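Long-range contacts in hypothetical UPF0204 protein AF0625 (Archaeoglobus fulgidus, PDB 1YQE), which probably hydrolyses D-aminoacyl-tRNAs to free tRNA and D-amino acids with the aid of zinc, countering the toxicity of such mischarged tRNAs: residues T116-Y120 against S152-E156; V192-H198 against F218-F223; P106-A110 against H225-F230. All blocks are in the same frame, centred on the assembly; numbering follows the deposited sequence.

Contact 1 of 3, residues T116-Y120 against S152-E156; sequences TMKNY and SAFYE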
ATOM      1  N   THR A 116      -1.146   8.533  -3.048  1.00 11.99           N
ATOM      2  CA  THR A 116      -1.380   8.596  -1.615  1.00 14.43           C
ATOM      3  C   THR A 116      -0.329   7.801  -0.850  1.00 14.26           C
ATOM      4  O   THR A 116       0.138   8.232   0.204  1.00 12.59           O
ATOM      5  CB  THR A 116      -2.783   8.086  -1.260  1.00 13.89           C
ATOM      6  OG1 THR A 116      -3.755   8.920  -1.904  1.00 17.36           O
ATOM      7  CG2 THR A 116      -3.007   8.134   0.244  1.00 13.45           C
ATOM      8  N   MET A 117       0.044   6.642  -1.378  1.00 12.11           N
ATOM      9  CA  MET A 117       1.074   5.845  -0.731  1.00 11.76           C
ATOM     10  C   MET A 117       2.333   6.707  -0.600  1.00 12.58           C
ATOM     11  O   MET A 117       2.978   6.720   0.449  1.00 14.17           O
ATOM     12  CB  MET A 117       1.389   4.612  -1.564  1.00 13.58           C
ATOM     13  CG  MET A 117       0.250   3.622  -1.650  1.00 12.33           C
ATOM     14  SD  MET A 117       0.533   2.461  -2.992  1.00 15.85           S
ATOM     15  CE  MET A 117       1.919   1.506  -2.319  1.00 11.98           C
ATOM     16  N   LYS A 118       2.671   7.427  -1.668  1.00 11.37           N
ATOM     17  CA  LYS A 118       3.857   8.284  -1.680  1.00 12.35           C
ATOM     18  C   LYS A 118       3.756   9.419  -0.668  1.00 12.50           C
ATOM     19  O   LYS A 118       4.682   9.659   0.101  1.00 10.44           O
ATOM     20  CB  LYS A 118       4.078   8.877  -3.078  1.00 10.58           C
ATOM     21  CG  LYS A 118       5.307   9.792  -3.203  1.00  9.45           C
ATOM     22  CD  LYS A 118       6.630   9.021  -3.045  1.00  6.96           C
ATOM     23  CE  LYS A 118       7.837   9.896  -3.397  1.00 10.98           C
ATOM     24  NZ  LYS A 118       9.124   9.131  -3.386  1.00 11.70           N
ATOM     25  N   ASN A 119       2.634  10.130  -0.681  1.00 12.56           N
ATOM     26  CA  ASN A 119       2.446  11.241   0.241  1.00 14.01           C
ATOM     27  C   ASN A 119       2.471  10.762   1.686  1.00 13.62           C
ATOM     28  O   ASN A 119       2.951  11.462   2.581  1.00 12.45           O
ATOM     29  CB  ASN A 119       1.143  11.976  -0.097  1.00 12.44           C
ATOM     30  CG  ASN A 119       1.238  12.708  -1.423  1.00 13.37           C
ATOM     31  OD1 ASN A 119       2.272  13.290  -1.735  1.00 14.59           O
ATOM     32  ND2 ASN A 119       0.166  12.683  -2.206  1.00 13.01           N
ATOM     33  N   TYR A 120       1.964   9.553   1.909  1.00 13.09           N
ATOM     34  CA  TYR A 120       1.972   8.973   3.239  1.00 12.70           C
ATOM     35  C   TYR A 120       3.416   8.723   3.681  1.00 12.25           C
ATOM     36  O   TYR A 120       3.811   9.088   4.784  1.00 14.58           O
ATOM     37  CB  TYR A 120       1.220   7.642   3.253  1.00 12.09           C
ATOM     38  CG  TYR A 120       1.430   6.860   4.534  1.00 12.94           C
ATOM     39  CD1 TYR A 120       0.695   7.150   5.679  1.00 12.69           C
ATOM     40  CD2 TYR A 120       2.384   5.837   4.603  1.00 14.12           C
ATOM     41  CE1 TYR A 120       0.894   6.442   6.865  1.00 15.71           C
ATOM     42  CE2 TYR A 120       2.592   5.123   5.788  1.00 13.35           C
ATOM     43  CZ  TYR A 120       1.842   5.432   6.913  1.00 14.83           C
ATOM     44  OH  TYR A 120       2.026   4.738   8.089  1.00 17.10           O
ATOM     45  N   SER A 152      -6.239   1.451  -3.527  1.00 14.58           N
ATOM     46  CA  SER A 152      -6.015   1.156  -2.120  1.00 13.62           C
ATOM     47  C   SER A 152      -4.588   0.758  -1.787  1.00 12.12           C
ATOM     48  O   SER A 152      -3.752   0.579  -2.669  1.00 13.14           O
ATOM     49  CB  SER A 152      -6.968   0.050  -1.656  1.00 12.79           C
ATOM     50  OG  SER A 152      -6.614  -1.201  -2.218  1.00 14.07           O
ATOM     51  N   ALA A 153      -4.329   0.631  -0.492  1.00 14.56           N
ATOM     52  CA  ALA A 153      -3.022   0.224   0.010  1.00 15.58           C
ATOM     53  C   ALA A 153      -3.160  -0.070   1.497  1.00 15.86           C
ATOM     54  O   ALA A 153      -4.124   0.364   2.136  1.00 15.74           O
ATOM     55  CB  ALA A 153      -1.981   1.332  -0.221  1.00 15.29           C
ATOM     56  N   PHE A 154      -2.206  -0.826   2.035  1.00 14.36           N
ATOM     57  CA  PHE A 154      -2.199  -1.173   3.448  1.00 13.67           C
ATOM     58  C   PHE A 154      -1.105  -0.384   4.163  1.00 14.84           C
ATOM     59  O   PHE A 154       0.045  -0.358   3.720  1.00 17.35           O
ATOM     60  CB  PHE A 154      -1.938  -2.672   3.644  1.00 13.75           C
ATOM     61  CG  PHE A 154      -3.162  -3.526   3.481  1.00 14.26           C
ATOM     62  CD1 PHE A 154      -3.767  -3.672   2.237  1.00 15.43           C
ATOM     63  CD2 PHE A 154      -3.709  -4.186   4.575  1.00 15.28           C
ATOM     64  CE1 PHE A 154      -4.905  -4.470   2.089  1.00 16.95           C
ATOM     65  CE2 PHE A 154      -4.839  -4.981   4.436  1.00 16.24           C
ATOM     66  CZ  PHE A 154      -5.439  -5.123   3.189  1.00 15.56           C
ATOM     67  N   TYR A 155      -1.487   0.259   5.258  1.00 12.34           N
ATOM     68  CA  TYR A 155      -0.579   1.056   6.077  1.00 13.39           C
ATOM     69  C   TYR A 155      -0.539   0.317   7.403  1.00 13.36           C
ATOM     70  O   TYR A 155      -1.537   0.272   8.119  1.00 14.46           O
ATOM     71  CB  TYR A 155      -1.147   2.467   6.228  1.00 10.74           C
ATOM     72  CG  TYR A 155      -1.425   3.111   4.886  1.00 12.12           C
ATOM     73  CD1 TYR A 155      -2.558   2.769   4.139  1.00 13.03           C
ATOM     74  CD2 TYR A 155      -0.517   4.003   4.327  1.00 12.56           C
ATOM     75  CE1 TYR A 155      -2.768   3.303   2.859  1.00 13.91           C
ATOM     76  CE2 TYR A 155      -0.713   4.538   3.067  1.00 15.01           C
ATOM     77  CZ  TYR A 155      -1.837   4.187   2.333  1.00 15.45           C
ATOM     78  OH  TYR A 155      -2.001   4.727   1.080  1.00 11.41           O
ATOM     79  N   GLU A 156       0.613  -0.263   7.730  1.00 13.20           N
ATOM     80  CA  GLU A 156       0.709  -1.075   8.930  1.00 14.70           C
ATOM     81  C   GLU A 156       1.825  -0.755   9.916  1.00 14.09           C
ATOM     82  O   GLU A 156       2.715   0.054   9.649  1.00 13.31           O
ATOM     83  CB  GLU A 156       0.835  -2.544   8.509  1.00 14.29           C
ATOM     84  CG  GLU A 156      -0.059  -2.912   7.331  1.00 16.53           C
ATOM     85  CD  GLU A 156       0.138  -4.337   6.842  1.00 18.14           C
ATOM     86  OE1 GLU A 156       1.264  -4.873   6.965  1.00 15.79           O
ATOM     87  OE2 GLU A 156      -0.833  -4.917   6.321  1.00 15.81           O
TER
HETATM   88  O   HOH W   1       2.796   2.391   8.039  1.00 15.86           O
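Tyr120 and Tyr155 meet at the centre of this contact, where helix 114-125 lies on the mixed eight-stranded sheet of an alpha/beta fold. The helix rests against strand 152-159, an interior strand flanked by strands 73-81 and 88-92. The two short segments run in nearly the same direction, their axes 26° apart and 9.7 Å from each other at closest approach.

The aromatic part is a T-shaped pair. The edge of the Tyr155 ring is directed at the face of Tyr120, with the planes turned by 74° and the centroids 4.6 Å apart. Tyr155 CD2 stands over the middle of the Tyr120 ring, 3.4 Å from Tyr120 CD2, while Tyr155 CE2 leans toward Tyr120 CG and CB. Tyr120 can offer its face because its CG lies opposite the backbone N (chi1 168°), and its ring also touches helix 167-182.

Aliphatic packing continues toward Ala153. Met117 CG comes within 3.5 Å of Ala153 CB, with SD of the same side chain alongside the methyl. The side chain of Tyr155 crosses those of Thr116 and Met117 at about a right angle, and its OH has Thr116 CG2 at 3.6 Å and Met117 CG at 3.7 Å. Thr116 thus presents its methyl to the strand, while its OG1 is hydrogen-bonded to Glu73.

On the opposite face of the strand the chemistry changes: Phe154 and Glu156 point away from the helix, and Glu156 belongs to the pocket that holds pyrophosphate. Its backbone nevertheless joins the contact through a water bridge, in which the water donates to Glu156 O over 2.8 Å and hydrogen-bonds to Tyr120 OH at a short 2.5 Å.

Contact 2 of 3, residues V192-H198 against F218-F223; sequences VGVGGTH and FAKYTF
Val194 and Phe223 are brought together by their first torsions: Val194 CG1 lies opposite its own N (chi1 176°), and the Phe223 ring is swung back beside its backbone N (chi1 -71°). Val194 CG1 therefore sits 3.9 Å from Phe223 CE1. The same ring turns its edge to the glycine backbone, with Phe223 CZ 3.6 Å from Gly195 CA. On the same face of the strand, two residues earlier, Val192 CG1 meets Phe218 CE2.

The backbones form the parallel pairing that closes a beta-alpha-beta unit, strand 189-194, helix 201-209 and edge strand 212-218. Gly193 O accepts from Phe218 N at 2.9 Å, the donor tilted from the carbonyl plane, and Gly195 N gives a straighter bond of 2.8 Å to Phe218 O. Past the strand ends the pairing is prolonged by Lys220 N, which donates to Gly196 O at 2.9 Å and 170°. Ala219 O, gripped by both Thr222 N and Thr222 OG1 (2.7 Å), braces the type I turn that follows.

Gly195 and Gly196 have positive phi with extended psi, where a CB would press on the carbonyl O of the residue before. Bonds between main-chain atoms constrain the path of the backbone more than the identity of the side chains, with glycine probably needed at Gly195 and Gly196.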
ATOM      1  N   VAL A 192       5.986   0.125 -11.569  1.00 11.47           N
ATOM      2  CA  VAL A 192       5.689  -1.182 -11.030  1.00 11.27           C
ATOM      3  C   VAL A 192       7.121  -1.665 -10.819  1.00 10.84           C
ATOM      4  O   VAL A 192       7.970  -1.463 -11.680  1.00 12.64           O
ATOM      5  CB  VAL A 192       4.987  -2.099 -12.051  1.00 10.64           C
ATOM      6  CG1 VAL A 192       5.127  -3.549 -11.610  1.00 11.19           C
ATOM      7  CG2 VAL A 192       3.509  -1.741 -12.142  1.00 11.28           C
ATOM      8  N   GLY A 193       7.403  -2.276  -9.677  1.00 12.60           N
ATOM      9  CA  GLY A 193       8.760  -2.733  -9.434  1.00 10.93           C
ATOM     10  C   GLY A 193       8.881  -4.232  -9.570  1.00 12.18           C
ATOM     11  O   GLY A 193       7.953  -4.966  -9.233  1.00 12.56           O
ATOM     12  N   VAL A 194      10.028  -4.686 -10.062  1.00 13.45           N
ATOM     13  CA  VAL A 194      10.274  -6.108 -10.250  1.00 13.76           C
ATOM     14  C   VAL A 194      11.651  -6.469  -9.697  1.00 15.00           C
ATOM     15  O   VAL A 194      12.668  -5.936 -10.140  1.00 15.36           O
ATOM     16  CB  VAL A 194      10.217  -6.495 -11.751  1.00 16.19           C
ATOM     17  CG1 VAL A 194      10.582  -7.967 -11.931  1.00 16.00           C
ATOM     18  CG2 VAL A 194       8.809  -6.244 -12.303  1.00 16.61           C
ATOM     19  N   GLY A 195      11.666  -7.364  -8.720  1.00 15.99           N
ATOM     20  CA  GLY A 195      12.918  -7.795  -8.127  1.00 17.54           C
ATOM     21  C   GLY A 195      13.044  -7.400  -6.671  1.00 18.52           C
ATOM     22  O   GLY A 195      12.316  -6.528  -6.192  1.00 20.86           O
ATOM     23  N   GLY A 196      13.968  -8.048  -5.966  1.00 17.44           N
ATOM     24  CA  GLY A 196      14.195  -7.742  -4.566  1.00 18.82           C
ATOM     25  C   GLY A 196      13.606  -8.734  -3.579  1.00 20.01           C
ATOM     26  O   GLY A 196      12.814  -9.599  -3.941  1.00 19.47           O
ATOM     27  N   THR A 197      14.017  -8.613  -2.322  1.00 22.91           N
ATOM     28  CA  THR A 197      13.508  -9.468  -1.260  1.00 24.63           C
ATOM     29  C   THR A 197      12.144  -8.912  -0.835  1.00 24.67           C
ATOM     30  O   THR A 197      11.749  -7.835  -1.287  1.00 21.89           O
ATOM     31  CB  THR A 197      14.473  -9.490  -0.062  1.00 26.64           C
ATOM     32  OG1 THR A 197      14.862  -8.151   0.267  1.00 26.93           O
ATOM     33  CG2 THR A 197      15.714 -10.310  -0.402  1.00 27.91           C
ATOM     34  N   HIS A 198      11.439  -9.633   0.033  1.00 24.12           N
ATOM     35  CA  HIS A 198      10.103  -9.226   0.472  1.00 25.39           C
ATOM     36  C   HIS A 198       9.942  -7.808   1.020  1.00 23.42           C
ATOM     37  O   HIS A 198       8.834  -7.264   1.004  1.00 21.15           O
ATOM     38  CB  HIS A 198       9.544 -10.234   1.488  1.00 27.94           C
ATOM     39  CG  HIS A 198      10.337 -10.329   2.753  1.00 31.94           C
ATOM     40  ND1 HIS A 198      11.660 -10.716   2.779  1.00 35.83           N
ATOM     41  CD2 HIS A 198       9.987 -10.099   4.041  1.00 33.64           C
ATOM     42  CE1 HIS A 198      12.092 -10.721   4.027  1.00 33.96           C
ATOM     43  NE2 HIS A 198      11.096 -10.349   4.813  1.00 34.97           N
ATOM     44  N   PHE A 218       6.941  -6.780  -7.240  1.00 14.03           N
ATOM     45  CA  PHE A 218       7.022  -8.231  -7.202  1.00 13.87           C
ATOM     46  C   PHE A 218       8.401  -8.740  -6.783  1.00 13.79           C
ATOM     47  O   PHE A 218       9.417  -8.453  -7.423  1.00 16.04           O
ATOM     48  CB  PHE A 218       6.617  -8.785  -8.563  1.00 11.68           C
ATOM     49  CG  PHE A 218       5.243  -8.352  -8.988  1.00 10.50           C
ATOM     50  CD1 PHE A 218       4.122  -8.768  -8.276  1.00 11.78           C
ATOM     51  CD2 PHE A 218       5.073  -7.482 -10.056  1.00 10.34           C
ATOM     52  CE1 PHE A 218       2.849  -8.316  -8.621  1.00 13.19           C
ATOM     53  CE2 PHE A 218       3.800  -7.027 -10.412  1.00  9.32           C
ATOM     54  CZ  PHE A 218       2.693  -7.441  -9.693  1.00 11.84           C
ATOM     55  N   ALA A 219       8.418  -9.496  -5.691  1.00 15.43           N
ATOM     56  CA  ALA A 219       9.648 -10.048  -5.140  1.00 15.52           C
ATOM     57  C   ALA A 219      10.260 -11.120  -6.024  1.00 16.70           C
ATOM     58  O   ALA A 219       9.589 -11.711  -6.874  1.00 16.29           O
ATOM     59  CB  ALA A 219       9.377 -10.630  -3.760  1.00 14.89           C
ATOM     60  N   LYS A 220      11.545 -11.371  -5.807  1.00 15.40           N
ATOM     61  CA  LYS A 220      12.261 -12.384  -6.563  1.00 15.33           C
ATOM     62  C   LYS A 220      11.586 -13.753  -6.470  1.00 13.25           C
ATOM     63  O   LYS A 220      11.674 -14.544  -7.408  1.00 14.05           O
ATOM     64  CB  LYS A 220      13.714 -12.472  -6.069  1.00 17.26           C
ATOM     65  CG  LYS A 220      14.449 -13.730  -6.498  1.00 21.81           C
ATOM     66  CD  LYS A 220      15.952 -13.608  -6.289  1.00 25.43           C
ATOM     67  CE  LYS A 220      16.598 -14.981  -6.145  1.00 28.08           C
ATOM     68  NZ  LYS A 220      16.159 -15.927  -7.208  1.00 28.45           N
ATOM     69  N   TYR A 221      10.903 -14.042  -5.362  1.00 14.06           N
ATOM     70  CA  TYR A 221      10.257 -15.353  -5.235  1.00 15.85           C
ATOM     71  C   TYR A 221       9.069 -15.537  -6.184  1.00 17.55           C
ATOM     72  O   TYR A 221       8.538 -16.638  -6.322  1.00 16.79           O
ATOM     73  CB  TYR A 221       9.847 -15.638  -3.772  1.00 18.07           C
ATOM     74  CG  TYR A 221       8.736 -14.784  -3.193  1.00 20.34           C
ATOM     75  CD1 TYR A 221       7.415 -14.944  -3.611  1.00 21.17           C
ATOM     76  CD2 TYR A 221       9.004 -13.823  -2.212  1.00 21.00           C
ATOM     77  CE1 TYR A 221       6.387 -14.173  -3.073  1.00 23.80           C
ATOM     78  CE2 TYR A 221       7.979 -13.044  -1.665  1.00 22.80           C
ATOM     79  CZ  TYR A 221       6.673 -13.225  -2.102  1.00 23.50           C
ATOM     80  OH  TYR A 221       5.647 -12.462  -1.580  1.00 24.21           O
ATOM     81  N   THR A 222       8.673 -14.463  -6.862  1.00 17.69           N
ATOM     82  CA  THR A 222       7.558 -14.529  -7.807  1.00 17.81           C
ATOM     83  C   THR A 222       8.011 -14.666  -9.268  1.00 17.76           C
ATOM     84  O   THR A 222       7.187 -14.932 -10.148  1.00 18.07           O
ATOM     85  CB  THR A 222       6.685 -13.256  -7.728  1.00 17.15           C
ATOM     86  OG1 THR A 222       7.394 -12.159  -8.321  1.00 15.65           O
ATOM     87  CG2 THR A 222       6.361 -12.917  -6.285  1.00 16.76           C
ATOM     88  N   PHE A 223       9.309 -14.495  -9.524  1.00 19.20           N
ATOM     89  CA  PHE A 223       9.847 -14.549 -10.890  1.00 18.79           C
ATOM     90  C   PHE A 223       9.339 -15.673 -11.793  1.00 20.15           C
ATOM     91  O   PHE A 223       8.913 -15.418 -12.919  1.00 16.68           O
ATOM     92  CB  PHE A 223      11.383 -14.611 -10.883  1.00 21.72           C
ATOM     93  CG  PHE A 223      12.061 -13.328 -10.467  1.00 20.62           C
ATOM     94  CD1 PHE A 223      11.334 -12.158 -10.272  1.00 20.52           C
ATOM     95  CD2 PHE A 223      13.443 -13.297 -10.281  1.00 20.22           C
ATOM     96  CE1 PHE A 223      11.970 -10.973  -9.900  1.00 19.95           C
ATOM     97  CE2 PHE A 223      14.093 -12.119  -9.909  1.00 20.04           C
ATOM     98  CZ  PHE A 223      13.353 -10.955  -9.718  1.00 20.00           C
TER

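Contact 3 of 3, residues P106-A110 against H225-F230; sequences PYSLA and HLTAEF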
ATOM      1  N   PRO A 106      -5.734 -16.300  -6.982  1.00 21.66           N
ATOM      2  CA  PRO A 106      -4.442 -16.364  -7.672  1.00 21.00           C
ATOM      3  C   PRO A 106      -4.388 -15.365  -8.825  1.00 20.19           C
ATOM      4  O   PRO A 106      -5.422 -15.011  -9.394  1.00 20.36           O
ATOM      5  CB  PRO A 106      -4.388 -17.806  -8.179  1.00 20.02           C
ATOM      6  CG  PRO A 106      -5.251 -18.549  -7.205  1.00 23.25           C
ATOM      7  CD  PRO A 106      -6.409 -17.608  -7.006  1.00 22.92           C
ATOM      8  N   TYR A 107      -3.183 -14.906  -9.150  1.00 17.64           N
ATOM      9  CA  TYR A 107      -2.977 -13.980 -10.258  1.00 18.62           C
ATOM     10  C   TYR A 107      -3.998 -12.856 -10.341  1.00 19.37           C
ATOM     11  O   TYR A 107      -4.448 -12.498 -11.429  1.00 19.59           O
ATOM     12  CB  TYR A 107      -2.965 -14.760 -11.575  1.00 17.36           C
ATOM     13  CG  TYR A 107      -1.857 -15.787 -11.634  1.00 17.20           C
ATOM     14  CD1 TYR A 107      -0.531 -15.397 -11.836  1.00 17.38           C
ATOM     15  CD2 TYR A 107      -2.124 -17.140 -11.434  1.00 17.08           C
ATOM     16  CE1 TYR A 107       0.503 -16.330 -11.835  1.00 16.63           C
ATOM     17  CE2 TYR A 107      -1.095 -18.081 -11.429  1.00 16.47           C
ATOM     18  CZ  TYR A 107       0.212 -17.668 -11.630  1.00 18.07           C
ATOM     19  OH  TYR A 107       1.236 -18.591 -11.627  1.00 18.88           O
ATOM     20  N   SER A 108      -4.358 -12.303  -9.188  1.00 20.44           N
ATOM     21  CA  SER A 108      -5.314 -11.204  -9.123  1.00 20.30           C
ATOM     22  C   SER A 108      -4.675 -10.094  -8.288  1.00 18.13           C
ATOM     23  O   SER A 108      -4.076 -10.356  -7.247  1.00 16.99           O
ATOM     24  CB  SER A 108      -6.618 -11.678  -8.480  1.00 21.64           C
ATOM     25  OG  SER A 108      -7.622 -10.685  -8.580  1.00 25.20           O
ATOM     26  N   LEU A 109      -4.803  -8.858  -8.752  1.00 16.65           N
ATOM     27  CA  LEU A 109      -4.204  -7.718  -8.071  1.00 15.02           C
ATOM     28  C   LEU A 109      -5.224  -6.657  -7.681  1.00 16.28           C
ATOM     29  O   LEU A 109      -6.175  -6.404  -8.414  1.00 15.88           O
ATOM     30  CB  LEU A 109      -3.153  -7.078  -8.982  1.00 15.58           C
ATOM     31  CG  LEU A 109      -1.985  -7.939  -9.480  1.00 15.65           C
ATOM     32  CD1 LEU A 109      -1.217  -7.193 -10.570  1.00 15.71           C
ATOM     33  CD2 LEU A 109      -1.075  -8.280  -8.305  1.00 13.56           C
ATOM     34  N   ALA A 110      -5.020  -6.034  -6.524  1.00 14.99           N
ATOM     35  CA  ALA A 110      -5.912  -4.972  -6.082  1.00 14.41           C
ATOM     36  C   ALA A 110      -5.445  -3.678  -6.739  1.00 13.15           C
ATOM     37  O   ALA A 110      -4.273  -3.531  -7.084  1.00 13.01           O
ATOM     38  CB  ALA A 110      -5.866  -4.840  -4.562  1.00 15.45           C
ATOM     39  N   HIS A 225       6.683 -17.380 -11.696  1.00 20.41           N
ATOM     40  CA  HIS A 225       5.248 -17.365 -11.939  1.00 19.20           C
ATOM     41  C   HIS A 225       4.752 -16.127 -12.668  1.00 17.32           C
ATOM     42  O   HIS A 225       3.580 -16.046 -13.028  1.00 15.62           O
ATOM     43  CB  HIS A 225       4.501 -17.524 -10.616  1.00 22.07           C
ATOM     44  CG  HIS A 225       4.628 -18.888 -10.014  1.00 27.61           C
ATOM     45  ND1 HIS A 225       4.023 -20.001 -10.558  1.00 30.32           N
ATOM     46  CD2 HIS A 225       5.301 -19.321  -8.922  1.00 30.61           C
ATOM     47  CE1 HIS A 225       4.314 -21.061  -9.824  1.00 29.49           C
ATOM     48  NE2 HIS A 225       5.088 -20.675  -8.826  1.00 32.61           N
ATOM     49  N   LEU A 226       5.639 -15.160 -12.880  1.00 17.63           N
ATOM     50  CA  LEU A 226       5.267 -13.937 -13.580  1.00 17.27           C
ATOM     51  C   LEU A 226       5.227 -14.190 -15.079  1.00 18.40           C
ATOM     52  O   LEU A 226       5.995 -14.996 -15.597  1.00 20.76           O
ATOM     53  CB  LEU A 226       6.285 -12.827 -13.317  1.00 17.52           C
ATOM     54  CG  LEU A 226       6.474 -12.234 -11.924  1.00 19.14           C
ATOM     55  CD1 LEU A 226       7.652 -11.268 -11.978  1.00 15.72           C
ATOM     56  CD2 LEU A 226       5.204 -11.511 -11.469  1.00 18.80           C
ATOM     57  N   THR A 227       4.323 -13.504 -15.770  1.00 17.71           N
ATOM     58  CA  THR A 227       4.222 -13.607 -17.220  1.00 17.99           C
ATOM     59  C   THR A 227       4.221 -12.177 -17.741  1.00 17.81           C
ATOM     60  O   THR A 227       3.959 -11.243 -16.985  1.00 17.50           O
ATOM     61  CB  THR A 227       2.920 -14.295 -17.670  1.00 17.13           C
ATOM     62  OG1 THR A 227       1.794 -13.543 -17.202  1.00 18.29           O
ATOM     63  CG2 THR A 227       2.854 -15.722 -17.125  1.00 18.07           C
ATOM     64  N   ALA A 228       4.523 -12.000 -19.019  1.00 18.91           N
ATOM     65  CA  ALA A 228       4.532 -10.667 -19.592  1.00 19.11           C
ATOM     66  C   ALA A 228       3.139 -10.052 -19.480  1.00 19.88           C
ATOM     67  O   ALA A 228       3.008  -8.864 -19.195  1.00 18.22           O
ATOM     68  CB  ALA A 228       4.971 -10.723 -21.048  1.00 21.23           C
ATOM     69  N   GLU A 229       2.100 -10.862 -19.685  1.00 20.98           N
ATOM     70  CA  GLU A 229       0.730 -10.354 -19.613  1.00 22.41           C
ATOM     71  C   GLU A 229       0.326  -9.949 -18.199  1.00 21.39           C
ATOM     72  O   GLU A 229      -0.412  -8.981 -18.009  1.00 20.40           O
ATOM     73  CB  GLU A 229      -0.258 -11.383 -20.176  1.00 27.26           C
ATOM     74  CG  GLU A 229      -1.707 -10.904 -20.177  1.00 33.55           C
ATOM     75  CD  GLU A 229      -1.869  -9.495 -20.751  1.00 38.17           C
ATOM     76  OE1 GLU A 229      -1.437  -9.256 -21.902  1.00 39.27           O
ATOM     77  OE2 GLU A 229      -2.436  -8.626 -20.047  1.00 40.15           O
ATOM     78  N   PHE A 230       0.803 -10.687 -17.202  1.00 18.87           N
ATOM     79  CA  PHE A 230       0.486 -10.347 -15.825  1.00 17.32           C
ATOM     80  C   PHE A 230       1.129  -8.998 -15.502  1.00 15.65           C
ATOM     81  O   PHE A 230       0.516  -8.154 -14.851  1.00 16.53           O
ATOM     82  CB  PHE A 230       1.024 -11.408 -14.864  1.00 17.95           C
ATOM     83  CG  PHE A 230       0.552 -11.230 -13.448  1.00 19.34           C
ATOM     84  CD1 PHE A 230      -0.771 -11.480 -13.108  1.00 20.58           C
ATOM     85  CD2 PHE A 230       1.429 -10.793 -12.457  1.00 20.72           C
ATOM     86  CE1 PHE A 230      -1.220 -11.301 -11.802  1.00 21.15           C
ATOM     87  CE2 PHE A 230       0.990 -10.609 -11.148  1.00 20.16           C
ATOM     88  CZ  PHE A 230      -0.333 -10.864 -10.820  1.00 21.69           C
TER
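Tyr107 reaches both His225 and Phe230. Its backbone takes a left-handed helical conformation, and with CG turned beside the backbone N (chi1 -61°) the ring lies across the start of the other segment. Tyr107 directs its edge at the face of Phe230, the planes at 83° and the centroids 5.8 Å apart, so the T-shaped pair is a wide one, with Tyr107 CD1 displaced toward the rim of the Phe230 ring. Further out, Tyr107 CE1 lies 3.3 Å from His225 O, and the phenol OH is 3.3 Å from His225 ND1. The main chain of Tyr107 also takes part: its O lies 3.5 Å from Phe230 CE1, in the plane of the Phe230 ring.

Phe230 belongs to the first turn of helix 228-238, which links strands 212-218 and 242-245 of the parallel sheet. Thr227 is the N-cap of this helix, its OG1 accepting from Phe230 N at 3.0 Å, a bond that ties the backbone of the aromatic residue to the helix start.

Ser108 turns its side chain from the helix and hydrogen-bonds to Glu147. Leu109 then comes toward Phe230 from the opposite direction: its CG is 3.6 Å from Phe230 CZ, and both methyls, CD1 and CD2, gather round the same ring carbon. With an alanine in place of Phe230, Leu109 would probably face a gap and Tyr107 would be left without the ring face that receives its edge.

In the fold
Contact 1 is the most central of the three, wholly buried between helix 114-125 and the mixed sheet near the middle of the chain, whereas the centres of contacts 2 and 3 lie about 15 and 17 Å from the centre of the chain, on and around the parallel sheet. Contact 2 is mostly buried but ends in exposed residues; contact 3 is only partly buried. The first and third rely on side chains, each with a T-shaped aromatic pair, while the second rests mainly on main-chain hydrogen bonds. Contacts 2 and 3 meet directly: Phe218 packs against Leu109, Leu226 and Phe230, so one ring serves both. Contact 1 touches neither, although loop 106-110 leads into its helix.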